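PDB 4V2X: endo-beta-1,4-glucanase (cellulase B) from Bacillus halodurans, which hydrolyses beta-1,4-glucan chains, probably as a retaining family 5 glycoside hydrolase, with an immunoglobulin-like module and a family 46 carbohydrate-binding module attached. Local coordinates for residues Val146-His151 / Leu190-Val195; Val281-Tyr286 / Phe527-Tyr532; Ser388-Ser393 / Ser410-Gly415; Val553-Val558 / Ile574-Asn579. All blocks are in the same frame, centred on the assembly; numbering follows the deposited sequence. Where two conformers were deposited one is given.

How the contacts relate
The contacts sample three modules of one chain. Contact 1 pairs two strands of the catalytic barrel; the side chain of Ser194 lies about 13 Å from a bound calcium ion. Contact 3 ties together an edge of the immunoglobulin-like module, with the side chain of Ser388 about 9 Å from a calcium ion. Contact 4 belongs to a hairpin of the carbohydrate-binding module. Contact 2 docks that module onto a loop of the catalytic module, and contact 3 is nested in the chain loop that contact 2 closes. Nearest atoms of contacts 2 and 4 are about 7 Å apart, those of contacts 2 and 3 about 12 Å, and the centres of contacts 1 and 4 are about 50 Å apart.

Contact 1: Val146-His151 / Leu190-Val195; sequences VMINLH and LMFESV
Asn149 and Glu193 lie side by side and point the same way, amide and carboxylate planes turned 40° apart. Asn149 ND2 reaches Glu193 OE1 (3.1 Å) from above the carboxylate plane. Asn149 ND2 also donates to His151 ND1 (3.2 Å), in the plane of the imidazole ring. Asn149 OD1 accepts from the backbone N of Val110, and Glu193 OE1 also forms a salt bridge with Arg107, so both polar ends are tied to residues beyond the pair. With an alanine at this position, Val110 N would probably lose its acceptor and Glu193 OE1 one of its donors.

On the same face Met147 and Met191 slant across each other, Met147 CB resting on Met191 CG (3.8 Å). The Met147 chain runs straight out to its sulfur, CG anti to the backbone N (chi1 -174°), which brings SD alongside Glu193 OE1 (3.4 Å). A bend at the last torsion then turns its methyl toward the sulfur of Met191.

The segments are adjacent parallel strands, 145-149 and 190-193, of the eight-stranded barrel of family 5 hydrolases, joined by a helical beta-alpha-beta crossover. Strand 190-193 runs on toward Asn196, the first residue of the family's Asn-Glu-Pro motif. Met191 N to Val146 O (2.8 Å), Ile148 N to Met191 O and Glu193 N to Ile148 O stitch the backbones.

On the other face, covered by helix 126-141, Leu190 CD1 presses on Val146 CG1 (3.7 Å), while Ile148 runs beside Phe192, its CG1 meeting the ring at CD1 (3.9 Å).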
loop_
_atom_site.group_PDB
_atom_site.type_symbol
_atom_site.label_atom_id
_atom_site.label_comp_id
_atom_site.label_asym_id
_atom_site.label_seq_id
_atom_site.Cartn_x
_atom_site.Cartn_y
_atom_site.Cartn_z
ATOM N N VAL A 146 23.229 11.052 -17.686
ATOM C CA VAL A 146 22.333 12.193 -17.556
ATOM C C VAL A 146 21.012 11.756 -16.939
ATOM O O VAL A 146 20.423 10.763 -17.359
ATOM C CB VAL A 146 22.034 12.827 -18.934
ATOM C CG1 VAL A 146 21.116 14.034 -18.781
ATOM C CG2 VAL A 146 23.323 13.211 -19.642
ATOM N N MET A 147 20.531 12.516 -15.959
ATOM C CA MET A 147 19.212 12.279 -15.373
ATOM C C MET A 147 18.356 13.508 -15.589
ATOM O O MET A 147 18.763 14.610 -15.236
ATOM C CB MET A 147 19.321 11.995 -13.868
ATOM C CG MET A 147 18.011 11.597 -13.191
ATOM S SD MET A 147 18.097 11.448 -11.387
ATOM C CE MET A 147 19.527 10.391 -11.173
ATOM N N ILE A 148 17.175 13.317 -16.173
ATOM C CA ILE A 148 16.188 14.381 -16.269
ATOM C C ILE A 148 14.942 13.955 -15.502
ATOM O O ILE A 148 14.722 12.761 -15.257
ATOM C CB ILE A 148 15.801 14.726 -17.725
ATOM C CG1 ILE A 148 15.206 13.509 -18.437
ATOM C CG2 ILE A 148 17.007 15.281 -18.479
ATOM C CD1 ILE A 148 14.613 13.838 -19.791
ATOM N N ASN A 149 14.122 14.931 -15.140
ATOM C CA ASN A 149 12.948 14.664 -14.322
ATOM C C ASN A 149 11.807 15.652 -14.564
ATOM O O ASN A 149 11.871 16.458 -15.484
ATOM C CB ASN A 149 13.356 14.681 -12.843
ATOM C CG ASN A 149 13.704 16.074 -12.333
ATOM O OD1 ASN A 149 13.458 17.081 -12.999
ATOM N ND2 ASN A 149 14.270 16.133 -11.124
ATOM N N LEU A 150 10.760 15.555 -13.750
ATOM C CA LEU A 150 9.857 16.684 -13.516
ATOM C C LEU A 150 10.257 17.181 -12.148
ATOM O O LEU A 150 10.327 16.384 -11.208
ATOM C CB LEU A 150 8.380 16.276 -13.499
ATOM C CG LEU A 150 7.871 15.228 -14.479
ATOM C CD1 LEU A 150 6.380 15.014 -14.261
ATOM C CD2 LEU A 150 8.164 15.628 -15.916
ATOM N N HIS A 151 10.543 18.475 -12.022
ATOM C CA HIS A 151 11.152 18.974 -10.787
ATOM C C HIS A 151 10.157 19.721 -9.902
ATOM O O HIS A 151 9.418 19.084 -9.164
ATOM C CB HIS A 151 12.399 19.790 -11.100
ATOM C CG HIS A 151 13.332 19.914 -9.944
ATOM N ND1 HIS A 151 14.172 18.894 -9.554
ATOM C CD2 HIS A 151 13.565 20.939 -9.096
ATOM C CE1 HIS A 151 14.897 19.295 -8.526
ATOM N NE2 HIS A 151 14.533 20.526 -8.216
ATOM N N LEU A 190 21.248 8.197 -20.732
ATOM C CA LEU A 190 20.166 9.100 -20.313
ATOM C C LEU A 190 19.124 8.290 -19.538
ATOM O O LEU A 190 18.571 7.314 -20.062
ATOM C CB LEU A 190 19.503 9.775 -21.521
ATOM C CG LEU A 190 18.263 10.637 -21.248
ATOM C CD1 LEU A 190 18.582 11.804 -20.316
ATOM C CD2 LEU A 190 17.672 11.140 -22.557
ATOM N N MET A 191 18.885 8.677 -18.288
ATOM C CA MET A 191 17.883 8.022 -17.443
ATOM C C MET A 191 16.789 9.016 -17.055
ATOM O O MET A 191 17.018 10.225 -17.047
ATOM C CB MET A 191 18.537 7.425 -16.192
ATOM C CG MET A 191 18.998 8.444 -15.160
ATOM S SD MET A 191 20.317 7.818 -14.101
ATOM C CE MET A 191 21.719 8.063 -15.192
ATOM N N PHE A 192 15.603 8.492 -16.749
ATOM C CA PHE A 192 14.455 9.311 -16.354
ATOM C C PHE A 192 14.131 9.131 -14.878
ATOM O O PHE A 192 14.104 8.005 -14.387
ATOM C CB PHE A 192 13.191 8.908 -17.125
ATOM C CG PHE A 192 13.303 8.985 -18.630
ATOM C CD1 PHE A 192 14.218 9.808 -19.263
ATOM C CD2 PHE A 192 12.422 8.246 -19.418
ATOM C CE1 PHE A 192 14.278 9.869 -20.650
ATOM C CE2 PHE A 192 12.476 8.303 -20.802
ATOM C CZ PHE A 192 13.408 9.113 -21.420
ATOM N N GLU A 193 13.833 10.243 -14.207
ATOM C CA GLU A 193 13.396 10.267 -12.805
ATOM C C GLU A 193 11.969 10.811 -12.749
ATOM O O GLU A 193 11.692 11.899 -13.247
ATOM C CB GLU A 193 14.341 11.157 -11.999
ATOM C CG GLU A 193 13.969 11.393 -10.542
ATOM C CD GLU A 193 14.810 12.486 -9.902
ATOM O OE1 GLU A 193 15.405 13.306 -10.635
ATOM O OE2 GLU A 193 14.877 12.531 -8.661
ATOM N N SER A 194 11.065 10.057 -12.126
ATOM C CA SER A 194 9.624 10.300 -12.233
ATOM C C SER A 194 9.171 11.680 -11.757
ATOM O O SER A 194 8.410 12.359 -12.451
ATOM C CB SER A 194 8.869 9.231 -11.444
ATOM O OG SER A 194 9.257 9.236 -10.085
ATOM N N VAL A 195 9.624 12.082 -10.569
ATOM C CA VAL A 195 9.220 13.355 -9.971
ATOM C C VAL A 195 10.172 13.699 -8.832
ATOM O O VAL A 195 10.566 12.822 -8.064
ATOM C CB VAL A 195 7.759 13.312 -9.452
ATOM C CG1 VAL A 195 7.535 12.155 -8.492
ATOM C CG2 VAL A 195 7.375 14.630 -8.775
#

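Contact 2: Val281-Tyr286 / Phe527-Tyr532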
loop_
_atom_site.group_PDB
_atom_site.type_symbol
_atom_site.label_atom_id
_atom_site.label_comp_id
_atom_site.label_asym_id
_atom_site.label_seq_id
_atom_site.Cartn_x
_atom_site.Cartn_y
_atom_site.Cartn_z
ATOM N N VAL A 281 21.352 24.031 9.196
ATOM C CA VAL A 281 20.945 25.433 9.121
ATOM C C VAL A 281 21.609 26.332 10.168
ATOM O O VAL A 281 21.473 27.552 10.096
ATOM C CB VAL A 281 19.406 25.608 9.194
ATOM C CG1 VAL A 281 18.727 24.823 8.073
ATOM C CG2 VAL A 281 18.846 25.233 10.568
ATOM N N ASN A 282 22.347 25.731 11.100
ATOM C CA ASN A 282 22.986 26.432 12.219
ATOM C C ASN A 282 21.976 27.071 13.161
ATOM O O ASN A 282 21.786 28.288 13.175
ATOM C CB ASN A 282 24.028 27.455 11.753
ATOM C CG ASN A 282 24.918 27.933 12.884
ATOM O OD1 ASN A 282 24.621 27.734 14.066
ATOM N ND2 ASN A 282 26.017 28.575 12.529
ATOM N N ILE A 283 21.351 26.218 13.963
ATOM C CA ILE A 283 20.366 26.623 14.952
ATOM C C ILE A 283 20.549 25.680 16.146
ATOM O O ILE A 283 21.208 24.643 16.034
ATOM C CB ILE A 283 18.934 26.531 14.362
ATOM C CG1 ILE A 283 17.899 27.248 15.236
ATOM C CG2 ILE A 283 18.530 25.080 14.133
ATOM C CD1 ILE A 283 16.529 27.317 14.574
ATOM N N ALA A 284 20.015 26.072 17.294
ATOM C CA ALA A 284 19.965 25.218 18.484
ATOM C C ALA A 284 21.343 24.861 19.065
ATOM O O ALA A 284 21.457 23.939 19.881
ATOM C CB ALA A 284 19.148 23.953 18.204
ATOM N N GLY A 285 22.372 25.605 18.666
ATOM C CA GLY A 285 23.717 25.415 19.200
ATOM C C GLY A 285 24.587 24.446 18.431
ATOM O O GLY A 285 25.727 24.187 18.853
ATOM N N TYR A 286 24.073 23.926 17.311
ATOM C CA TYR A 286 24.775 22.914 16.515
ATOM C C TYR A 286 25.698 23.579 15.511
ATOM O O TYR A 286 25.472 23.539 14.305
ATOM C CB TYR A 286 23.787 21.952 15.840
ATOM C CG TYR A 286 23.160 21.016 16.840
ATOM C CD1 TYR A 286 23.784 19.817 17.181
ATOM C CD2 TYR A 286 21.980 21.351 17.494
ATOM C CE1 TYR A 286 23.235 18.962 18.122
ATOM C CE2 TYR A 286 21.423 20.505 18.434
ATOM C CZ TYR A 286 22.055 19.310 18.742
ATOM O OH TYR A 286 21.518 18.470 19.681
ATOM N N PHE A 527 19.212 29.187 21.108
ATOM C CA PHE A 527 20.168 29.480 20.036
ATOM C C PHE A 527 19.425 29.761 18.744
ATOM O O PHE A 527 18.779 28.869 18.190
ATOM C CB PHE A 527 21.115 28.307 19.804
ATOM C CG PHE A 527 22.106 28.097 20.907
ATOM C CD1 PHE A 527 23.333 28.736 20.874
ATOM C CD2 PHE A 527 21.816 27.261 21.973
ATOM C CE1 PHE A 527 24.261 28.541 21.880
ATOM C CE2 PHE A 527 22.744 27.067 22.984
ATOM C CZ PHE A 527 23.962 27.714 22.935
ATOM N N LYS A 528 19.512 30.999 18.281
ATOM C CA LYS A 528 18.800 31.425 17.075
ATOM C C LYS A 528 19.508 30.957 15.804
ATOM O O LYS A 528 20.674 30.539 15.826
ATOM C CB LYS A 528 18.637 32.947 17.052
ATOM C CG LYS A 528 17.909 33.531 18.255
ATOM C CD LYS A 528 16.503 32.965 18.441
ATOM C CE LYS A 528 16.435 31.869 19.498
ATOM N NZ LYS A 528 15.056 31.326 19.673
ATOM N N GLU A 529 18.782 31.026 14.695
ATOM C CA GLU A 529 19.258 30.513 13.423
ATOM C C GLU A 529 20.159 31.524 12.702
ATOM O O GLU A 529 19.747 32.648 12.415
ATOM C CB GLU A 529 18.071 30.133 12.544
ATOM C CG GLU A 529 18.499 29.616 11.182
ATOM C CD GLU A 529 17.359 29.155 10.308
ATOM O OE1 GLU A 529 16.228 28.990 10.808
ATOM O OE2 GLU A 529 17.608 28.963 9.103
ATOM N N PHE A 530 21.382 31.105 12.377
ATOM C CA PHE A 530 22.368 31.966 11.727
ATOM C C PHE A 530 21.837 32.401 10.362
ATOM O O PHE A 530 21.358 31.575 9.589
ATOM C CB PHE A 530 23.695 31.207 11.563
ATOM C CG PHE A 530 24.872 32.078 11.209
ATOM C CD1 PHE A 530 25.018 32.607 9.929
ATOM C CD2 PHE A 530 25.858 32.344 12.153
ATOM C CE1 PHE A 530 26.110 33.394 9.605
ATOM C CE2 PHE A 530 26.955 33.129 11.833
ATOM C CZ PHE A 530 27.084 33.658 10.559
ATOM N N GLY A 531 21.916 33.701 10.083
ATOM C CA GLY A 531 21.444 34.253 8.809
ATOM C C GLY A 531 19.987 34.660 8.903
ATOM O O GLY A 531 19.640 35.820 8.641
ATOM N N TYR A 532 19.132 33.727 9.312
ATOM C CA TYR A 532 17.702 33.979 9.372
ATOM C C TYR A 532 17.352 35.007 10.445
ATOM O O TYR A 532 16.611 35.954 10.177
ATOM C CB TYR A 532 16.927 32.684 9.615
ATOM C CG TYR A 532 15.435 32.902 9.660
ATOM C CD1 TYR A 532 14.716 33.101 8.496
ATOM C CD2 TYR A 532 14.754 32.948 10.873
ATOM C CE1 TYR A 532 13.350 33.325 8.526
ATOM C CE2 TYR A 532 13.388 33.178 10.916
ATOM C CZ TYR A 532 12.692 33.360 9.735
ATOM O OH TYR A 532 11.341 33.583 9.777
HETATM O O HOH W 1 23.191 30.256 14.956
#
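Gly285 sits on the ring of Phe527, its CA 3.8 Å from the ring centroid in a CH-pi contact over one face. The backbones are joined by Phe530 N to Asn282 O (3.0 Å) and by Ala284 N to Phe527 O (3.2 Å), the latter donor approaching from above the carbonyl plane. A water lies between Asn282 O and Lys528 O. Ile283 CD1 packs on Glu529 CB (3.8 Å), and the amide of Asn282, 15° from the ring plane of Phe530, lays ND2 against Phe530 CB (3.6 Å).

Asn282, with positive phi, ends helix 277-281 as the C-prime residue of a Schellman motif; the type I' turn from Ile283 to Tyr286 brings Gly285 against the ring face. Asn282 ND2 is held by Val331 O. A leucine in place of Phe527 would probably leave Gly285 without the flat face it rests on and open a gap beside the turn.

With CG anti to its backbone N (chi1 179°), Glu529 extends OE2 to a salt bridge with Lys327 NZ, which also donates to Val281 O and Phe530 O. This docking of the carbohydrate-binding module on the catalytic module relies heavily on backbone groups, with one lysine, probably charged, bridging both sides.

Contact 3: Ser388-Ser393 / Ser410-Gly415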
loop_
_atom_site.group_PDB
_atom_site.type_symbol
_atom_site.label_atom_id
_atom_site.label_comp_id
_atom_site.label_asym_id
_atom_site.label_seq_id
_atom_site.Cartn_x
_atom_site.Cartn_y
_atom_site.Cartn_z
ATOM N N SER A 388 40.155 11.670 4.278
ATOM C CA SER A 388 41.116 12.712 4.605
ATOM C C SER A 388 41.176 12.893 6.115
ATOM O O SER A 388 40.170 12.750 6.832
ATOM C CB SER A 388 40.736 14.030 3.943
ATOM O OG SER A 388 40.790 13.948 2.528
ATOM N N SER A 389 42.359 13.237 6.596
ATOM C CA SER A 389 42.563 13.528 7.997
ATOM C C SER A 389 42.017 14.916 8.262
ATOM O O SER A 389 42.156 15.820 7.427
ATOM C CB SER A 389 44.049 13.482 8.328
ATOM O OG SER A 389 44.579 12.216 7.967
ATOM N N VAL A 390 41.389 15.078 9.416
ATOM C CA VAL A 390 40.787 16.353 9.794
ATOM C C VAL A 390 41.220 16.689 11.212
ATOM O O VAL A 390 42.006 15.957 11.815
ATOM C CB VAL A 390 39.250 16.304 9.660
ATOM C CG1 VAL A 390 38.860 16.016 8.217
ATOM C CG2 VAL A 390 38.638 15.254 10.578
ATOM N N ALA A 391 40.722 17.793 11.750
ATOM C CA ALA A 391 41.109 18.214 13.091
ATOM C C ALA A 391 39.937 18.840 13.827
ATOM O O ALA A 391 38.898 19.133 13.228
ATOM C CB ALA A 391 42.283 19.185 13.018
ATOM N N GLU A 392 40.112 19.025 15.131
ATOM C CA GLU A 392 39.076 19.617 15.972
ATOM C C GLU A 392 38.562 20.943 15.413
ATOM O O GLU A 392 37.376 21.256 15.540
ATOM C CB GLU A 392 39.576 19.795 17.412
ATOM C CG GLU A 392 40.747 20.745 17.569
ATOM C CD GLU A 392 41.159 20.917 19.017
ATOM O OE1 GLU A 392 41.889 20.048 19.532
ATOM O OE2 GLU A 392 40.755 21.923 19.634
ATOM N N SER A 393 39.460 21.714 14.803
ATOM C CA SER A 393 39.109 22.983 14.174
ATOM C C SER A 393 40.039 23.261 12.999
ATOM O O SER A 393 41.106 22.666 12.892
ATOM C CB SER A 393 39.222 24.139 15.180
ATOM O OG SER A 393 38.375 23.956 16.306
ATOM N N SER A 410 43.832 18.393 18.378
ATOM C CA SER A 410 43.534 16.991 18.119
ATOM C C SER A 410 43.226 16.790 16.644
ATOM O O SER A 410 42.394 17.497 16.084
ATOM C CB SER A 410 42.344 16.526 18.955
ATOM O OG SER A 410 42.705 16.449 20.324
ATOM N N LEU A 411 43.915 15.825 16.039
ATOM C CA LEU A 411 43.655 15.397 14.688
ATOM C C LEU A 411 42.805 14.145 14.722
ATOM O O LEU A 411 42.832 13.386 15.685
ATOM C CB LEU A 411 44.964 15.048 13.969
ATOM C CG LEU A 411 46.063 16.104 13.885
ATOM C CD1 LEU A 411 47.247 15.537 13.109
ATOM C CD2 LEU A 411 45.550 17.392 13.252
ATOM N N GLN A 412 42.036 13.946 13.663
ATOM C CA GLN A 412 41.380 12.675 13.415
ATOM C C GLN A 412 42.022 12.131 12.141
ATOM O O GLN A 412 41.679 12.553 11.031
ATOM C CB GLN A 412 39.871 12.869 13.278
ATOM C CG GLN A 412 39.172 13.255 14.582
ATOM C CD GLN A 412 39.324 14.721 14.956
ATOM O OE1 GLN A 412 39.064 15.616 14.149
ATOM N NE2 GLN A 412 39.727 14.976 16.200
ATOM N N LEU A 413 42.979 11.221 12.308
ATOM C CA LEU A 413 43.818 10.784 11.195
ATOM C C LEU A 413 43.078 9.965 10.141
ATOM O O LEU A 413 43.467 9.981 8.968
ATOM C CB LEU A 413 45.049 10.025 11.712
ATOM C CG LEU A 413 46.086 10.907 12.418
ATOM C CD1 LEU A 413 47.155 10.051 13.081
ATOM C CD2 LEU A 413 46.712 11.914 11.459
ATOM N N HIS A 414 42.017 9.264 10.540
ATOM C CA HIS A 414 41.197 8.496 9.597
ATOM C C HIS A 414 42.054 7.521 8.783
ATOM O O HIS A 414 41.825 7.318 7.586
ATOM C CB HIS A 414 40.406 9.428 8.655
ATOM C CG HIS A 414 39.316 10.201 9.329
ATOM N ND1 HIS A 414 38.879 11.426 8.870
ATOM C CD2 HIS A 414 38.569 9.921 10.423
ATOM C CE1 HIS A 414 37.914 11.869 9.655
ATOM N NE2 HIS A 414 37.711 10.976 10.608
ATOM N N GLY A 415 43.052 6.929 9.433
ATOM C CA GLY A 415 43.904 5.924 8.790
ATOM C C GLY A 415 45.109 6.446 8.030
ATOM O O GLY A 415 45.870 5.658 7.460
#
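Backbone bonds form the frame: Val390 and Gln412 make an antiparallel hydrogen-bonded pair, with Val390 N to Gln412 O at 3.0 Å and Gln412 N to Val390 O at 2.7 Å. Glu392 N then binds Ser410 O (2.9 Å), and between these rungs Ala391 faces Leu411 as a non-hydrogen-bonded pair. Strand 390-391 edges a four-stranded antiparallel sheet in the immunoglobulin-like module.

Three side chains add bonds to backbone groups. Glu392 sets CG between N and carbonyl carbon (chi1 63°), then runs out extended, carrying OE1 to Ser410 N (2.8 Å), whose N-H comes from the anti side, somewhat out of the carboxylate plane. At the other end His414 gives the N-H of ND1 to Ser388 O (2.8 Å), which lies almost in the ring plane. Ser389 OG donates to Leu413 O (2.7 Å) and also pairs with Asn416 ND2.

Among apolar contacts, Ala391 CB touches Leu411 CD2 (3.7 Å) on a face covered by Phe475 of strand 473-480, while Val390 CG2 slants against His414 CE1 (3.6 Å). Ser389 and Leu413 both lean on Phe467, which is seen to bind calcium in this protein, though the ion is not bound to this chain.

The carbonyl acceptor fixes the ND1 proton of His414, and with the bonds of Ser389 and Glu392 it extends the grip at both ends of a very short strand, where regular backbone pairing gives way to loop.

Contact 4: Val553-Val558 / Ile574-Asn579; sequences VRDGEV and IIKNGN
The open ends of the beta hairpin formed by strands 556-564 and 569-577 meet here, Val558 against Ile574 and Gly556 against Lys576. Both are antiparallel hydrogen-bonded pairs, with Val558 N to Ile574 O at 2.8 Å and Lys576 N to Gly556 O at 2.9 Å; each is matched by the reciprocal bond. Between them Glu557 and Ile575 form a non-hydrogen-bonded pair, Glu557 CG slanting over Ile575 CG1 (4.0 Å).

Val558 and Ile574 point the same way, side by side, with Val558 CB on Ile574 CG1 (3.7 Å). Helix 547-551 packs on this face through Phe549 and Phe550, which touch Ile574.

Lys576 stretches along segment 553-555, which leads into the hairpin, CG anti to the backbone N (chi1 -177°), and bends only at its last torsion. Its CD passes Val553 O (3.4 Å), and NZ ends in a salt bridge with Asp555 OD1 (3.2 Å), met nearly along the C-O axis. Lys576 NZ also donates to Gly578 O (2.8 Å) and is within bonding distance of two waters; these four acceptors probably share its three protons. Asp555 crosses the lysine at about a right angle, its two carboxylate oxygens sharing the one N-H of Gly578 in weak bonds.

The salt bridge closes the hairpin's open end where the regular ladder stops, in a two-stranded antiparallel ladder within the eight-stranded sheet of the family 46 carbohydrate-binding module.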
loop_
_atom_site.group_PDB
_atom_site.type_symbol
_atom_site.label_atom_id
_atom_site.label_comp_id
_atom_site.label_asym_id
_atom_site.label_seq_id
_atom_site.Cartn_x
_atom_site.Cartn_y
_atom_site.Cartn_z
ATOM N N VAL A 553 9.447 38.293 18.548
ATOM C CA VAL A 553 9.864 38.790 19.842
ATOM C C VAL A 553 8.767 39.709 20.376
ATOM O O VAL A 553 8.352 40.651 19.701
ATOM C CB VAL A 553 11.192 39.561 19.745
ATOM C CG1 VAL A 553 11.565 40.187 21.086
ATOM C CG2 VAL A 553 12.307 38.646 19.241
ATOM N N ARG A 554 8.304 39.433 21.588
ATOM C CA ARG A 554 7.328 40.306 22.239
ATOM C C ARG A 554 8.029 41.511 22.845
ATOM O O ARG A 554 9.229 41.465 23.123
ATOM C CB ARG A 554 6.527 39.542 23.292
ATOM C CG ARG A 554 7.292 39.151 24.540
ATOM C CD ARG A 554 6.344 38.885 25.700
ATOM N NE ARG A 554 7.082 38.550 26.912
ATOM C CZ ARG A 554 7.476 37.325 27.252
ATOM N NH1 ARG A 554 7.205 36.272 26.481
ATOM N NH2 ARG A 554 8.150 37.152 28.384
ATOM N N ASP A 555 7.286 42.597 23.036
ATOM C CA ASP A 555 7.818 43.773 23.715
ATOM C C ASP A 555 8.364 43.371 25.085
ATOM O O ASP A 555 7.794 42.511 25.765
ATOM C CB ASP A 555 6.734 44.840 23.903
ATOM C CG ASP A 555 6.374 45.560 22.618
ATOM O OD1 ASP A 555 6.934 45.252 21.545
ATOM O OD2 ASP A 555 5.506 46.453 22.689
ATOM N N GLY A 556 9.468 43.991 25.479
ATOM C CA GLY A 556 10.129 43.667 26.736
ATOM C C GLY A 556 11.634 43.574 26.559
ATOM O O GLY A 556 12.186 44.059 25.570
ATOM N N GLU A 557 12.292 42.943 27.527
ATOM C CA GLU A 557 13.744 42.953 27.594
ATOM C C GLU A 557 14.284 41.564 27.303
ATOM O O GLU A 557 13.853 40.581 27.900
ATOM C CB GLU A 557 14.210 43.420 28.966
ATOM C CG GLU A 557 15.710 43.661 29.040
ATOM C CD GLU A 557 16.149 44.266 30.353
ATOM O OE1 GLU A 557 15.408 45.109 30.891
ATOM O OE2 GLU A 557 17.241 43.900 30.844
ATOM N N VAL A 558 15.230 41.510 26.375
ATOM C CA VAL A 558 15.807 40.257 25.900
ATOM C C VAL A 558 17.318 40.308 26.092
ATOM O O VAL A 558 17.969 41.306 25.754
ATOM C CB VAL A 558 15.454 40.044 24.418
ATOM C CG1 VAL A 558 16.314 38.958 23.774
ATOM C CG2 VAL A 558 13.969 39.717 24.293
ATOM N N ILE A 574 18.649 43.904 24.568
ATOM C CA ILE A 574 17.730 44.692 23.755
ATOM C C ILE A 574 16.402 44.874 24.476
ATOM O O ILE A 574 15.920 43.979 25.171
ATOM C CB ILE A 574 17.509 44.117 22.339
ATOM C CG1 ILE A 574 17.087 42.650 22.398
ATOM C CG2 ILE A 574 18.772 44.274 21.504
ATOM C CD1 ILE A 574 16.526 42.113 21.103
ATOM N N ILE A 575 15.839 46.067 24.324
ATOM C CA ILE A 575 14.522 46.386 24.850
ATOM C C ILE A 575 13.675 46.755 23.643
ATOM O O ILE A 575 14.007 47.685 22.905
ATOM C CB ILE A 575 14.568 47.533 25.877
ATOM C CG1 ILE A 575 15.449 47.132 27.063
ATOM C CG2 ILE A 575 13.161 47.870 26.364
ATOM C CD1 ILE A 575 15.684 48.228 28.075
ATOM N N LYS A 576 12.606 45.996 23.437
ATOM C CA LYS A 576 11.700 46.208 22.318
ATOM C C LYS A 576 10.444 46.914 22.823
ATOM O O LYS A 576 9.810 46.466 23.779
ATOM C CB LYS A 576 11.328 44.876 21.676
ATOM C CG LYS A 576 10.434 44.979 20.446
ATOM C CD LYS A 576 10.050 43.603 19.937
ATOM C CE LYS A 576 9.340 43.679 18.597
ATOM N NZ LYS A 576 7.992 44.295 18.710
ATOM N N ASN A 577 10.108 48.023 22.173
ATOM C CA ASN A 577 8.889 48.775 22.441
ATOM C C ASN A 577 8.257 49.074 21.091
ATOM O O ASN A 577 8.652 50.019 20.416
ATOM C CB ASN A 577 9.214 50.084 23.169
ATOM C CG ASN A 577 9.471 49.892 24.661
ATOM O OD1 ASN A 577 10.540 50.239 25.175
ATOM N ND2 ASN A 577 8.482 49.358 25.365
ATOM N N GLY A 578 7.292 48.258 20.686
ATOM C CA GLY A 578 6.734 48.348 19.339
ATOM C C GLY A 578 7.785 48.030 18.294
ATOM O O GLY A 578 8.519 47.052 18.422
ATOM N N ASN A 579 7.882 48.866 17.267
ATOM C CA ASN A 579 8.888 48.680 16.225
ATOM C C ASN A 579 10.242 49.309 16.570
ATOM O O ASN A 579 11.173 49.249 15.764
ATOM C CB ASN A 579 8.379 49.242 14.895
ATOM C CG ASN A 579 7.214 48.450 14.339
ATOM O OD1 ASN A 579 7.138 47.236 14.504
ATOM N ND2 ASN A 579 6.305 49.134 13.660
HETATM O O HOH W 2 6.318 42.549 19.684
HETATM O O HOH W 3 7.143 42.048 16.760
#